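Long-range contacts in SsfX3 (Streptomyces sp. SF2575, PDB 3SKV), which transfers a salicylyl group in a tetracycline biosynthetic pathway and combines a jelly-roll domain with a GDSL/SGNH-fold domain: residues P118-D122 with T132-L137; P94-Y100 with D140-D146; A41-A47 with G84-L89. The protein carries 1 engineered substitution. One frame throughout, in Å; residues are numbered along the deposited sequence.

Contact 1: P118-D122 with T132-L137; sequences PALLD and TVELKL
Leu-120 leans across the strand pair onto Thr-132 and Glu-134. Its CB lies 3.9 Å from Thr-132 CG2. CG is turned beside the backbone N (chi1 -55°), which brings the fork to the side chains of Thr-132 and Glu-134. CG itself lies 4.0 Å from Thr-132 CG2. CD1 then rests on the same methyl, Thr-132 CG2, at 3.8 Å. CD2 meets Glu-134 CG at 3.7 Å, the two side chains running side by side. On the same face, Thr-132 OG1 donates to Asp-122 OD1 at 3.1 Å, from well above the carboxylate plane. Asp-122 OD2 is held by Ser-203 and Ser-205, so both carboxylate oxygens have partners. Leu-121 and Val-133 form an antiparallel hydrogen-bonded pair and face the other way. Val-133 N gives a nearly straight bond to Leu-121 O at 2.8 Å. Next to them, Leu-121 CB packs on Leu-135 CD2. Ala-119 O accepts a hydrogen bond from Leu-135 N at 2.7 Å, and Ala-119 CB touches Leu-135 CB and Leu-137 CD2. The two strands, 120-125 and 128-134, make a beta hairpin of the jelly-roll domain. The face of Leu-121 and Val-133 lies against Leu-143 of strand 141-145, and Leu-121 also meets Phe-165 of strand 164-172.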
loop_
_atom_site.group_PDB
_atom_site.type_symbol
_atom_site.label_atom_id
_atom_site.label_comp_id
_atom_site.label_asym_id
_atom_site.label_seq_id
_atom_site.Cartn_x
_atom_site.Cartn_y
_atom_site.Cartn_z
ATOM N N PRO A 118 -9.903 0.807 -14.527
ATOM C CA PRO A 118 -9.703 -0.607 -14.931
ATOM C C PRO A 118 -9.120 -1.528 -13.858
ATOM O O PRO A 118 -8.135 -1.181 -13.194
ATOM C CB PRO A 118 -8.771 -0.506 -16.149
ATOM C CG PRO A 118 -8.072 0.813 -15.985
ATOM C CD PRO A 118 -9.113 1.719 -15.383
ATOM N N ALA A 119 -9.750 -2.703 -13.689
ATOM C CA ALA A 119 -9.347 -3.712 -12.705
ATOM C C ALA A 119 -8.187 -4.546 -13.261
ATOM O O ALA A 119 -8.387 -5.419 -14.113
ATOM C CB ALA A 119 -10.531 -4.594 -12.356
ATOM N N LEU A 120 -6.964 -4.228 -12.814
ATOM C CA LEU A 120 -5.758 -4.911 -13.287
ATOM C C LEU A 120 -5.072 -5.730 -12.208
ATOM O O LEU A 120 -5.141 -5.405 -11.028
ATOM C CB LEU A 120 -4.756 -3.940 -13.960
ATOM C CG LEU A 120 -5.273 -3.053 -15.131
ATOM C CD1 LEU A 120 -4.276 -1.954 -15.449
ATOM C CD2 LEU A 120 -5.607 -3.891 -16.395
ATOM N N LEU A 121 -4.427 -6.802 -12.640
ATOM C CA LEU A 121 -3.668 -7.750 -11.859
ATOM C C LEU A 121 -2.359 -7.857 -12.634
ATOM O O LEU A 121 -2.365 -8.036 -13.858
ATOM C CB LEU A 121 -4.445 -9.099 -11.846
ATOM C CG LEU A 121 -3.921 -10.419 -11.176
ATOM C CD1 LEU A 121 -2.539 -10.833 -11.593
ATOM C CD2 LEU A 121 -4.239 -10.521 -9.726
ATOM N N ASP A 122 -1.236 -7.700 -11.931
ATOM C CA ASP A 122 0.068 -7.818 -12.561
ATOM C C ASP A 122 0.682 -9.145 -12.238
ATOM O O ASP A 122 0.565 -9.627 -11.108
ATOM C CB ASP A 122 1.007 -6.686 -12.136
ATOM C CG ASP A 122 0.770 -5.368 -12.860
ATOM O OD1 ASP A 122 -0.036 -5.351 -13.824
ATOM O OD2 ASP A 122 1.400 -4.350 -12.471
ATOM N N THR A 132 -0.084 -7.950 -17.667
ATOM C CA THR A 132 -1.075 -7.131 -16.983
ATOM C C THR A 132 -2.379 -7.779 -17.445
ATOM O O THR A 132 -2.569 -7.959 -18.638
ATOM C CB THR A 132 -0.905 -5.636 -17.280
ATOM O OG1 THR A 132 0.408 -5.227 -16.896
ATOM C CG2 THR A 132 -1.882 -4.775 -16.501
ATOM N N VAL A 133 -3.202 -8.240 -16.505
ATOM C CA VAL A 133 -4.448 -8.972 -16.762
ATOM C C VAL A 133 -5.637 -8.096 -16.383
ATOM O O VAL A 133 -5.660 -7.540 -15.285
ATOM C CB VAL A 133 -4.459 -10.323 -15.965
ATOM C CG1 VAL A 133 -5.654 -11.208 -16.320
ATOM C CG2 VAL A 133 -3.163 -11.099 -16.163
ATOM N N GLU A 134 -6.641 -8.001 -17.277
ATOM C CA GLU A 134 -7.853 -7.226 -16.996
ATOM C C GLU A 134 -8.827 -8.149 -16.279
ATOM O O GLU A 134 -9.145 -9.219 -16.803
ATOM C CB GLU A 134 -8.486 -6.649 -18.278
ATOM C CG GLU A 134 -7.614 -5.637 -19.001
ATOM C CD GLU A 134 -8.155 -5.166 -20.335
ATOM O OE1 GLU A 134 -8.226 -5.989 -21.276
ATOM O OE2 GLU A 134 -8.472 -3.959 -20.449
ATOM N N LEU A 135 -9.276 -7.759 -15.082
ATOM C CA LEU A 135 -10.178 -8.579 -14.274
ATOM C C LEU A 135 -11.674 -8.361 -14.539
ATOM O O LEU A 135 -12.109 -7.239 -14.817
ATOM C CB LEU A 135 -9.909 -8.341 -12.771
ATOM C CG LEU A 135 -8.531 -8.688 -12.209
ATOM C CD1 LEU A 135 -8.445 -8.251 -10.785
ATOM C CD2 LEU A 135 -8.249 -10.169 -12.280
ATOM N N LYS A 136 -12.462 -9.434 -14.356
ATOM C CA LYS A 136 -13.918 -9.403 -14.427
ATOM C C LYS A 136 -14.426 -9.074 -13.011
ATOM O O LYS A 136 -13.954 -9.660 -12.038
ATOM C CB LYS A 136 -14.469 -10.756 -14.919
ATOM C CG LYS A 136 -15.771 -10.598 -15.670
ATOM C CD LYS A 136 -16.781 -11.703 -15.382
ATOM C CE LYS A 136 -18.205 -11.312 -15.742
ATOM N NZ LYS A 136 -18.743 -10.194 -14.902
ATOM N N LEU A 137 -15.362 -8.131 -12.892
ATOM C CA LEU A 137 -15.887 -7.713 -11.580
ATOM C C LEU A 137 -17.140 -8.437 -11.145
ATOM O O LEU A 137 -17.959 -8.801 -11.991
ATOM C CB LEU A 137 -16.170 -6.194 -11.548
ATOM C CG LEU A 137 -14.978 -5.256 -11.592
ATOM C CD1 LEU A 137 -15.386 -3.878 -11.154
ATOM C CD2 LEU A 137 -13.838 -5.759 -10.721
#

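Contact 2: P94-Y100 with D140-D146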
loop_
_atom_site.group_PDB
_atom_site.type_symbol
_atom_site.label_atom_id
_atom_site.label_comp_id
_atom_site.label_asym_id
_atom_site.label_seq_id
_atom_site.Cartn_x
_atom_site.Cartn_y
_atom_site.Cartn_z
ATOM N N PRO A 94 4.695 -23.389 -17.337
ATOM C CA PRO A 94 4.684 -22.320 -18.356
ATOM C C PRO A 94 3.378 -21.500 -18.327
ATOM O O PRO A 94 3.258 -20.507 -19.046
ATOM C CB PRO A 94 4.865 -23.094 -19.662
ATOM C CG PRO A 94 4.191 -24.396 -19.404
ATOM C CD PRO A 94 4.406 -24.713 -17.942
ATOM N N TRP A 95 2.397 -21.919 -17.501
ATOM C CA TRP A 95 1.115 -21.215 -17.378
ATOM C C TRP A 95 0.549 -21.251 -15.964
ATOM O O TRP A 95 0.932 -22.093 -15.149
ATOM C CB TRP A 95 0.076 -21.736 -18.397
ATOM C CG TRP A 95 -0.329 -23.166 -18.220
ATOM C CD1 TRP A 95 0.257 -24.257 -18.782
ATOM C CD2 TRP A 95 -1.406 -23.662 -17.404
ATOM N NE1 TRP A 95 -0.394 -25.404 -18.377
ATOM C CE2 TRP A 95 -1.412 -25.070 -17.528
ATOM C CE3 TRP A 95 -2.353 -23.052 -16.555
ATOM C CZ2 TRP A 95 -2.350 -25.875 -16.872
ATOM C CZ3 TRP A 95 -3.288 -23.849 -15.912
ATOM C CH2 TRP A 95 -3.280 -25.241 -16.064
ATOM N N LEU A 96 -0.384 -20.348 -15.677
ATOM C CA LEU A 96 -1.093 -20.335 -14.413
ATOM C C LEU A 96 -2.509 -19.902 -14.579
ATOM O O LEU A 96 -2.838 -19.090 -15.454
ATOM C CB LEU A 96 -0.366 -19.596 -13.252
ATOM C CG LEU A 96 -0.325 -18.066 -13.162
ATOM C CD1 LEU A 96 -1.691 -17.444 -12.787
ATOM C CD2 LEU A 96 0.617 -17.667 -12.079
ATOM N N ALA A 97 -3.347 -20.404 -13.708
ATOM C CA ALA A 97 -4.766 -20.046 -13.708
ATOM C C ALA A 97 -5.193 -19.776 -12.286
ATOM O O ALA A 97 -4.734 -20.457 -11.378
ATOM C CB ALA A 97 -5.603 -21.156 -14.331
ATOM N N VAL A 98 -5.999 -18.739 -12.081
ATOM C CA VAL A 98 -6.513 -18.360 -10.766
ATOM C C VAL A 98 -8.026 -18.192 -10.856
ATOM O O VAL A 98 -8.512 -17.474 -11.726
ATOM C CB VAL A 98 -5.857 -17.084 -10.178
ATOM C CG1 VAL A 98 -6.444 -16.753 -8.803
ATOM C CG2 VAL A 98 -4.347 -17.224 -10.081
ATOM N N ARG A 99 -8.761 -18.882 -9.968
ATOM C CA ARG A 99 -10.200 -18.768 -9.815
ATOM C C ARG A 99 -10.406 -17.673 -8.746
ATOM O O ARG A 99 -9.942 -17.800 -7.606
ATOM C CB ARG A 99 -10.842 -20.100 -9.422
ATOM C CG ARG A 99 -12.344 -20.003 -9.471
ATOM C CD ARG A 99 -12.975 -21.345 -9.284
ATOM N NE ARG A 99 -14.380 -21.184 -8.923
ATOM C CZ ARG A 99 -15.047 -22.033 -8.162
ATOM N NH1 ARG A 99 -14.451 -23.124 -7.693
ATOM N NH2 ARG A 99 -16.316 -21.804 -7.860
ATOM N N TYR A 100 -11.054 -16.582 -9.150
ATOM C CA TYR A 100 -11.193 -15.409 -8.313
ATOM C C TYR A 100 -12.565 -14.758 -8.367
ATOM O O TYR A 100 -13.424 -15.089 -9.194
ATOM C CB TYR A 100 -10.115 -14.367 -8.746
ATOM C CG TYR A 100 -10.429 -13.696 -10.073
ATOM C CD1 TYR A 100 -10.100 -14.304 -11.278
ATOM C CD2 TYR A 100 -11.091 -12.467 -10.122
ATOM C CE1 TYR A 100 -10.417 -13.707 -12.501
ATOM C CE2 TYR A 100 -11.404 -11.856 -11.340
ATOM C CZ TYR A 100 -11.070 -12.483 -12.528
ATOM O OH TYR A 100 -11.376 -11.887 -13.736
ATOM N N ASP A 140 -17.699 -14.957 -10.135
ATOM C CA ASP A 140 -16.849 -16.111 -9.894
ATOM C C ASP A 140 -16.176 -16.328 -11.269
ATOM O O ASP A 140 -16.815 -16.826 -12.198
ATOM C CB ASP A 140 -17.726 -17.308 -9.471
ATOM C CG ASP A 140 -17.006 -18.620 -9.175
ATOM O OD1 ASP A 140 -15.786 -18.731 -9.499
ATOM O OD2 ASP A 140 -17.665 -19.548 -8.644
ATOM N N ALA A 141 -14.934 -15.832 -11.422
ATOM C CA ALA A 141 -14.220 -15.843 -12.699
ATOM C C ALA A 141 -12.887 -16.580 -12.660
ATOM O O ALA A 141 -12.393 -16.948 -11.592
ATOM C CB ALA A 141 -14.023 -14.412 -13.190
ATOM N N GLU A 142 -12.321 -16.812 -13.845
ATOM C CA GLU A 142 -11.055 -17.498 -13.992
ATOM C C GLU A 142 -10.115 -16.712 -14.887
ATOM O O GLU A 142 -10.451 -16.326 -16.007
ATOM C CB GLU A 142 -11.241 -18.936 -14.477
ATOM C CG GLU A 142 -10.112 -19.844 -14.017
ATOM C CD GLU A 142 -10.043 -21.184 -14.722
ATOM O OE1 GLU A 142 -9.344 -21.266 -15.759
ATOM O OE2 GLU A 142 -10.651 -22.161 -14.226
ATOM N N LEU A 143 -8.949 -16.460 -14.357
ATOM C CA LEU A 143 -7.844 -15.712 -14.944
ATOM C C LEU A 143 -6.893 -16.776 -15.501
ATOM O O LEU A 143 -6.629 -17.770 -14.829
ATOM C CB LEU A 143 -7.231 -14.957 -13.746
ATOM C CG LEU A 143 -5.891 -14.283 -13.767
ATOM C CD1 LEU A 143 -5.879 -13.163 -12.718
ATOM C CD2 LEU A 143 -4.785 -15.267 -13.392
ATOM N N HIS A 144 -6.420 -16.603 -16.734
ATOM C CA HIS A 144 -5.492 -17.563 -17.309
ATOM C C HIS A 144 -4.349 -16.839 -17.948
ATOM O O HIS A 144 -4.553 -16.052 -18.872
ATOM C CB HIS A 144 -6.171 -18.552 -18.272
ATOM C CG HIS A 144 -5.229 -19.601 -18.778
ATOM N ND1 HIS A 144 -5.184 -20.867 -18.216
ATOM C CD2 HIS A 144 -4.302 -19.528 -19.762
ATOM C CE1 HIS A 144 -4.247 -21.524 -18.881
ATOM N NE2 HIS A 144 -3.674 -20.752 -19.808
ATOM N N VAL A 145 -3.140 -17.083 -17.430
ATOM C CA VAL A 145 -1.908 -16.484 -17.927
ATOM C C VAL A 145 -1.096 -17.610 -18.525
ATOM O O VAL A 145 -0.586 -18.471 -17.812
ATOM C CB VAL A 145 -1.116 -15.686 -16.848
ATOM C CG1 VAL A 145 0.092 -14.977 -17.455
ATOM C CG2 VAL A 145 -2.008 -14.688 -16.144
ATOM N N ASP A 146 -1.043 -17.637 -19.845
ATOM C CA ASP A 146 -0.279 -18.648 -20.562
ATOM C C ASP A 146 0.951 -17.964 -21.077
ATOM O O ASP A 146 1.043 -16.745 -21.034
ATOM C CB ASP A 146 -1.110 -19.229 -21.726
ATOM C CG ASP A 146 -0.728 -20.627 -22.177
ATOM O OD1 ASP A 146 0.436 -21.055 -21.910
ATOM O OD2 ASP A 146 -1.569 -21.286 -22.838
#
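Arg-99 NH2 donates to Asp-140 OD2 at 2.7 Å, and Arg-99 NE to Asp-140 OD1 at 2.9 Å. The guanidinium grips the carboxylate side-on, one nitrogen to each oxygen, and both oxygens use their syn lone pairs. The two planes are 11° apart. The arginine chain runs extended, with CG opposite the backbone N (chi1 -172°), which lets NE and NH2 reach across to Asp-140. An alanine at Arg-99 would take away the guanidinium and is likely to leave the Asp-140 carboxylate without its charge partner and freer to turn. The pair closes one end of an antiparallel ladder in a jelly-roll sheet, where strand 96-103 runs between strands 164-172 and 141-145. Its Leu-96, Val-98 and Tyr-100 face the other sheet, where Leu-96 and Val-98 meet Leu-157 of strand 153-158. Leu-143 CD2 sits 3.8 Å from both Leu-96 CD1 and Val-98 CB. Ala-141 CB lies over one face of the Tyr-100 ring, 4.0 Å from its centroid, while Leu-143 N comes to the ring edge. Tyr-100 OH is hydrogen-bonded to Lys-136 N. On the face of His-144, the Trp-95 ring lies near parallel to the imidazole but slid aside, with Trp-95 CE3 3.4 Å from His-144 CE1.

Contact 3: A41-A47 with G84-L89. Engineered in segment 84-89: His-88 (natural residue Cys).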
loop_
_atom_site.group_PDB
_atom_site.type_symbol
_atom_site.label_atom_id
_atom_site.label_comp_id
_atom_site.label_asym_id
_atom_site.label_seq_id
_atom_site.Cartn_x
_atom_site.Cartn_y
_atom_site.Cartn_z
ATOM N N ALA A 41 3.172 -23.751 0.289
ATOM C CA ALA A 41 4.176 -23.205 -0.642
ATOM C C ALA A 41 3.838 -21.752 -1.024
ATOM O O ALA A 41 4.728 -21.030 -1.474
ATOM C CB ALA A 41 4.313 -24.084 -1.893
ATOM N N LEU A 42 2.567 -21.318 -0.827
ATOM C CA LEU A 42 2.135 -19.940 -1.138
ATOM C C LEU A 42 2.448 -18.976 -0.005
ATOM O O LEU A 42 2.318 -19.324 1.174
ATOM C CB LEU A 42 0.648 -19.810 -1.559
ATOM C CG LEU A 42 0.099 -20.831 -2.596
ATOM C CD1 LEU A 42 -1.337 -20.553 -2.932
ATOM C CD2 LEU A 42 0.942 -20.900 -3.863
ATOM N N THR A 43 2.899 -17.781 -0.382
ATOM C CA THR A 43 3.227 -16.675 0.505
ATOM C C THR A 43 2.452 -15.456 0.011
ATOM O O THR A 43 2.537 -15.103 -1.167
ATOM C CB THR A 43 4.775 -16.394 0.530
ATOM O OG1 THR A 43 5.514 -17.585 0.818
ATOM C CG2 THR A 43 5.157 -15.331 1.543
ATOM N N TYR A 44 1.709 -14.818 0.917
ATOM C CA TYR A 44 0.981 -13.586 0.650
ATOM C C TYR A 44 1.794 -12.494 1.301
ATOM O O TYR A 44 2.028 -12.512 2.506
ATOM C CB TYR A 44 -0.439 -13.613 1.203
ATOM C CG TYR A 44 -1.320 -14.629 0.509
ATOM C CD1 TYR A 44 -1.311 -15.973 0.897
ATOM C CD2 TYR A 44 -2.158 -14.256 -0.540
ATOM C CE1 TYR A 44 -2.092 -16.918 0.242
ATOM C CE2 TYR A 44 -2.968 -15.190 -1.181
ATOM C CZ TYR A 44 -2.934 -16.518 -0.782
ATOM O OH TYR A 44 -3.702 -17.449 -1.432
ATOM N N ARG A 45 2.324 -11.610 0.487
ATOM C CA ARG A 45 3.117 -10.521 1.006
ATOM C C ARG A 45 2.237 -9.286 0.986
ATOM O O ARG A 45 1.368 -9.146 0.124
ATOM C CB ARG A 45 4.426 -10.362 0.200
ATOM C CG ARG A 45 5.234 -11.667 0.108
ATOM C CD ARG A 45 6.623 -11.574 0.688
ATOM N NE ARG A 45 7.471 -12.715 0.288
ATOM C CZ ARG A 45 8.200 -13.466 1.119
ATOM N NH1 ARG A 45 8.186 -13.227 2.425
ATOM N NH2 ARG A 45 8.917 -14.484 0.652
ATOM N N GLY A 46 2.408 -8.440 1.972
ATOM C CA GLY A 46 1.586 -7.237 2.087
ATOM C C GLY A 46 0.213 -7.467 2.687
ATOM O O GLY A 46 -0.598 -6.529 2.739
ATOM N N ALA A 47 -0.070 -8.704 3.158
ATOM C CA ALA A 47 -1.354 -9.009 3.839
ATOM C C ALA A 47 -1.098 -9.233 5.340
ATOM O O ALA A 47 -0.095 -9.838 5.714
ATOM C CB ALA A 47 -2.025 -10.230 3.221
ATOM N N GLY A 84 -1.165 -3.254 -2.602
ATOM C CA GLY A 84 0.186 -3.638 -2.187
ATOM C C GLY A 84 0.286 -5.106 -1.795
ATOM O O GLY A 84 1.323 -5.548 -1.305
ATOM N N VAL A 85 -0.800 -5.869 -1.992
ATOM C CA VAL A 85 -0.814 -7.296 -1.654
ATOM C C VAL A 85 -0.317 -8.102 -2.854
ATOM O O VAL A 85 -0.723 -7.860 -4.003
ATOM C CB VAL A 85 -2.200 -7.804 -1.139
ATOM C CG1 VAL A 85 -2.177 -9.323 -0.854
ATOM C CG2 VAL A 85 -2.660 -7.026 0.095
ATOM N N ARG A 86 0.570 -9.060 -2.587
ATOM C CA ARG A 86 1.035 -9.952 -3.641
ATOM C C ARG A 86 1.111 -11.400 -3.249
ATOM O O ARG A 86 1.271 -11.710 -2.075
ATOM C CB ARG A 86 2.233 -9.426 -4.457
ATOM C CG ARG A 86 3.401 -9.064 -3.654
ATOM C CD ARG A 86 3.572 -7.589 -3.437
ATOM N NE ARG A 86 4.785 -7.485 -2.648
ATOM C CZ ARG A 86 4.832 -7.144 -1.377
ATOM N NH1 ARG A 86 3.762 -6.649 -0.779
ATOM N NH2 ARG A 86 5.975 -7.206 -0.716
ATOM N N LEU A 87 0.855 -12.284 -4.207
ATOM C CA LEU A 87 0.931 -13.720 -4.017
ATOM C C LEU A 87 2.242 -14.215 -4.675
ATOM O O LEU A 87 2.467 -13.974 -5.856
ATOM C CB LEU A 87 -0.323 -14.418 -4.592
ATOM C CG LEU A 87 -0.292 -15.968 -4.594
ATOM C CD1 LEU A 87 -0.248 -16.531 -3.162
ATOM C CD2 LEU A 87 -1.482 -16.549 -5.346
ATOM N N HIS A 88 3.122 -14.848 -3.886
ATOM C CA HIS A 88 4.394 -15.363 -4.379
ATOM C C HIS A 88 4.384 -16.875 -4.372
ATOM O O HIS A 88 3.858 -17.503 -3.445
ATOM C CB HIS A 88 5.561 -14.917 -3.484
ATOM C CG HIS A 88 5.944 -13.474 -3.574
ATOM N ND1 HIS A 88 7.231 -13.079 -3.331
ATOM C CD2 HIS A 88 5.185 -12.376 -3.795
ATOM C CE1 HIS A 88 7.240 -11.757 -3.448
ATOM N NE2 HIS A 88 6.027 -11.287 -3.712
ATOM N N LEU A 89 5.001 -17.458 -5.401
ATOM C CA LEU A 89 5.189 -18.901 -5.555
ATOM C C LEU A 89 6.314 -19.148 -6.532
ATOM O O LEU A 89 6.483 -18.377 -7.472
ATOM C CB LEU A 89 3.907 -19.679 -5.985
ATOM C CG LEU A 89 3.223 -19.245 -7.277
ATOM C CD1 LEU A 89 3.628 -20.125 -8.409
ATOM C CD2 LEU A 89 1.726 -19.319 -7.147
HETATM O O HOH W 1 5.939 -18.717 -1.532
#
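Strands 43-45 and 86-89 run antiparallel with a twist, at 145°, and four backbone hydrogen bonds join the pairs Thr-43/His-88 and Arg-45/Arg-86. His-88 is an engineered residue that replaces a natural cysteine. Arg-45 CG stands over one face of its ring in a CH-pi contact, 3.9 Å from the ring centroid and almost on the normal. The Arg-45 chain bends at chi2, and its guanidinium stands steeply to the ring, with planes 77° apart. Arg-45 NH2 forms a salt bridge with Asp-181, whose OD2 also bonds His-88 ND1. One face of the Arg-86 guanidinium is covered by Arg-45 CB, 3.6 Å above its plane. Arg-86 NH1 turns back to Gly-84 O at 2.7 Å, while NH2 pairs with Asp-219. These acids probably offset the like charges of the two arginines. The ladder is part of the jelly-roll domain, in which strand 86-91 also pairs with strands 153-158 and 178-179. On the opposite face, Leu-87 CD1 sits over the Tyr-44 ring, 3.7 Å from its centroid, and touches Leu-42 CB. Leu-42 CD2 meets Leu-89 CD2 at 3.7 Å. At the far end Gly-46 has a positive phi of 80°, and any CB there would run into Gly-84 O; Val-85 CG2 packs on Gly-46 O at 3.4 Å. Near Ala-41 a water donates to Ala-41 O and to His-88 O and accepts from Thr-43 OG1, which lies 2.6 Å from that water oxygen.

Overall arrangement
All three contacts belong to the N-terminal jelly-roll domain. Contacts 1 and 2 have centres about 12 Å apart and touch directly. Leu-121 CG of contact 1 lies 3.7 Å from Leu-143 CD1 of contact 2. Val-133 CG2 packs on Val-145 CG2 at 3.8 Å. Contact 3 touches neither. Its centre is about 17 Å from that of contact 1 and about 16 Å from that of contact 2, and the nearest atoms are about 7 Å and about 5 Å away. Strand 86-91 of contact 3 is followed along the chain by strand 96-103 of contact 2. Contacts 1 and 3 share one sheet, and each reaches the GDSL-like region through polar side chains.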